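Local coordinates for protein soluble KIT ligand (Mus musculus, PDB 2O27) that binds and dimerises the receptor tyrosine kinase KIT as a non-covalent homodimer, regulating cell survival and proliferation, haematopoiesis, gametogenesis and melanogenesis, at residues 16-22 with 109-114. Residues are numbered along the deposited sequence; the frame is centred on the assembly and turned at random.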
loop_
_atom_site.group_PDB
_atom_site.type_symbol
_atom_site.label_atom_id
_atom_site.label_comp_id
_atom_site.label_asym_id
_atom_site.label_seq_id
_atom_site.Cartn_x
_atom_site.Cartn_y
_atom_site.Cartn_z
ATOM N N LEU A 16 9.019 4.947 4.725
ATOM C CA LEU A 16 8.023 4.847 3.662
ATOM C C LEU A 16 7.882 3.398 3.224
ATOM O O LEU A 16 6.778 2.857 3.173
ATOM C CB LEU A 16 8.447 5.682 2.453
ATOM C CG LEU A 16 7.410 6.363 1.563
ATOM C CD1 LEU A 16 7.785 6.151 0.123
ATOM C CD2 LEU A 16 6.015 5.859 1.834
ATOM N N VAL A 17 9.012 2.769 2.905
ATOM C CA VAL A 17 8.990 1.387 2.450
ATOM C C VAL A 17 8.385 0.508 3.530
ATOM O O VAL A 17 7.689 -0.450 3.229
ATOM C CB VAL A 17 10.408 0.876 2.100
ATOM C CG1 VAL A 17 10.386 -0.624 1.840
ATOM C CG2 VAL A 17 10.913 1.601 0.864
ATOM N N ALA A 18 8.646 0.860 4.783
ATOM C CA ALA A 18 8.144 0.101 5.939
ATOM C C ALA A 18 6.646 0.293 6.158
ATOM O O ALA A 18 5.985 -0.550 6.785
ATOM C CB ALA A 18 8.907 0.523 7.201
ATOM N N ASN A 19 6.125 1.406 5.627
ATOM C CA ASN A 19 4.725 1.748 5.760
ATOM C C ASN A 19 3.920 1.522 4.476
ATOM O O ASN A 19 2.779 1.948 4.392
ATOM C CB ASN A 19 4.590 3.198 6.206
ATOM C CG ASN A 19 3.577 3.368 7.307
ATOM O OD1 ASN A 19 3.393 2.486 8.126
ATOM N ND2 ASN A 19 2.920 4.511 7.333
ATOM N N LEU A 20 4.546 0.895 3.481
ATOM C CA LEU A 20 3.912 0.547 2.212
ATOM C C LEU A 20 3.788 -0.967 2.213
ATOM O O LEU A 20 4.641 -1.650 2.755
ATOM C CB LEU A 20 4.778 0.980 1.027
ATOM C CG LEU A 20 4.638 2.456 0.620
ATOM C CD1 LEU A 20 5.553 2.776 -0.553
ATOM C CD2 LEU A 20 3.144 2.716 0.266
ATOM N N PRO A 21 2.735 -1.523 1.590
ATOM C CA PRO A 21 2.617 -2.991 1.604
ATOM C C PRO A 21 3.720 -3.671 0.787
ATOM O O PRO A 21 4.006 -3.221 -0.314
ATOM C CB PRO A 21 1.233 -3.240 0.997
ATOM C CG PRO A 21 0.512 -1.876 1.152
ATOM C CD PRO A 21 1.621 -0.915 0.849
ATOM N N ASN A 22 4.321 -4.739 1.325
ATOM C CA ASN A 22 5.387 -5.498 0.622
ATOM C C ASN A 22 4.978 -6.035 -0.763
ATOM O O ASN A 22 5.838 -6.305 -1.591
ATOM C CB ASN A 22 5.816 -6.750 1.409
ATOM C CG ASN A 22 6.304 -6.446 2.787
ATOM O OD1 ASN A 22 7.093 -5.525 2.995
ATOM N ND2 ASN A 22 5.857 -7.238 3.753
ATOM N N THR A 109 8.154 -3.773 -6.554
ATOM C CA THR A 109 7.778 -3.747 -5.163
ATOM C C THR A 109 8.310 -2.409 -4.641
ATOM O O THR A 109 9.191 -1.803 -5.256
ATOM C CB THR A 109 8.464 -4.905 -4.410
ATOM O OG1 THR A 109 7.770 -5.150 -3.186
ATOM C CG2 THR A 109 9.895 -4.554 -4.087
ATOM N N PRO A 110 7.802 -1.942 -3.490
ATOM C CA PRO A 110 8.301 -0.664 -2.985
ATOM C C PRO A 110 9.817 -0.656 -2.729
ATOM O O PRO A 110 10.484 0.334 -3.011
ATOM C CB PRO A 110 7.471 -0.450 -1.721
ATOM C CG PRO A 110 6.120 -1.110 -2.123
ATOM C CD PRO A 110 6.633 -2.400 -2.706
ATOM N N GLU A 111 10.348 -1.747 -2.194
ATOM C CA GLU A 111 11.781 -1.835 -1.923
ATOM C C GLU A 111 12.534 -1.677 -3.223
ATOM O O GLU A 111 13.506 -0.950 -3.297
ATOM C CB GLU A 111 12.144 -3.190 -1.301
ATOM C CG GLU A 111 12.428 -3.146 0.192
ATOM C CD GLU A 111 13.746 -2.462 0.537
ATOM O OE1 GLU A 111 13.968 -2.156 1.738
ATOM O OE2 GLU A 111 14.562 -2.239 -0.388
ATOM N N GLU A 112 12.070 -2.369 -4.250
ATOM C CA GLU A 112 12.712 -2.318 -5.551
ATOM C C GLU A 112 12.564 -0.974 -6.233
ATOM O O GLU A 112 13.486 -0.495 -6.914
ATOM C CB GLU A 112 12.120 -3.391 -6.458
ATOM C CG GLU A 112 12.450 -4.801 -6.022
ATOM C CD GLU A 112 11.679 -5.850 -6.796
ATOM O OE1 GLU A 112 11.970 -7.047 -6.588
ATOM O OE2 GLU A 112 10.786 -5.487 -7.598
ATOM N N PHE A 113 11.387 -0.372 -6.084
ATOM C CA PHE A 113 11.131 0.896 -6.716
ATOM C C PHE A 113 12.075 1.942 -6.160
ATOM O O PHE A 113 12.752 2.659 -6.913
ATOM C CB PHE A 113 9.706 1.356 -6.462
ATOM C CG PHE A 113 9.422 2.708 -7.012
ATOM C CD1 PHE A 113 9.185 2.877 -8.369
ATOM C CD2 PHE A 113 9.439 3.823 -6.191
ATOM C CE1 PHE A 113 8.970 4.135 -8.904
ATOM C CE2 PHE A 113 9.228 5.079 -6.715
ATOM C CZ PHE A 113 8.993 5.234 -8.086
ATOM N N PHE A 114 12.119 2.006 -4.837
ATOM C CA PHE A 114 12.932 2.988 -4.162
ATOM C C PHE A 114 14.424 2.700 -4.194
ATOM O O PHE A 114 15.234 3.553 -3.817
ATOM C CB PHE A 114 12.406 3.200 -2.746
ATOM C CG PHE A 114 11.110 3.985 -2.713
ATOM C CD1 PHE A 114 9.900 3.353 -2.473
ATOM C CD2 PHE A 114 11.107 5.360 -3.006
ATOM C CE1 PHE A 114 8.694 4.080 -2.532
ATOM C CE2 PHE A 114 9.915 6.078 -3.070
ATOM C CZ PHE A 114 8.711 5.441 -2.837
#
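Val17 and Leu20 meet Pro110 and Phe114 in an apolar contact that joins the C-terminal end of helix 13-18 to the first turn of helix 110-124, the first and last helices of this four-helix cytokine. It illustrates how a helix end and the loop leaving it can be packed against the start of another helix largely by carbon. Val17 uses its two methyls separately: CG1, anti to the backbone N (chi1 171°), lies 3.6 Å from Glu111 CG, and the Glu111 chain, bent at chi2, runs at about a right angle to the valine side chain, while CG2 is 3.9 Å from Phe114 CD1. Leu20 CD1 reaches both Pro110 CB and Phe114 CE1, each at 3.9 Å, and so bridges the proline ring and the phenyl ring. Beyond it the loop follows the proline ring, with Pro21 O 3.5 Å from Pro110 CG, and Asn22 O comes within 2.8 Å of Thr109 OG1 at the N-cap position. Asn19, meanwhile, hydrogen-bonds through OD1 to Asn70 N of the second subunit, placing the loop at the dimer interface. Leu16 and Phe114 continue onto helix 70-91 through Ile74 and Leu77 respectively, and Pro110 rests on Ile26 of strand 26-30.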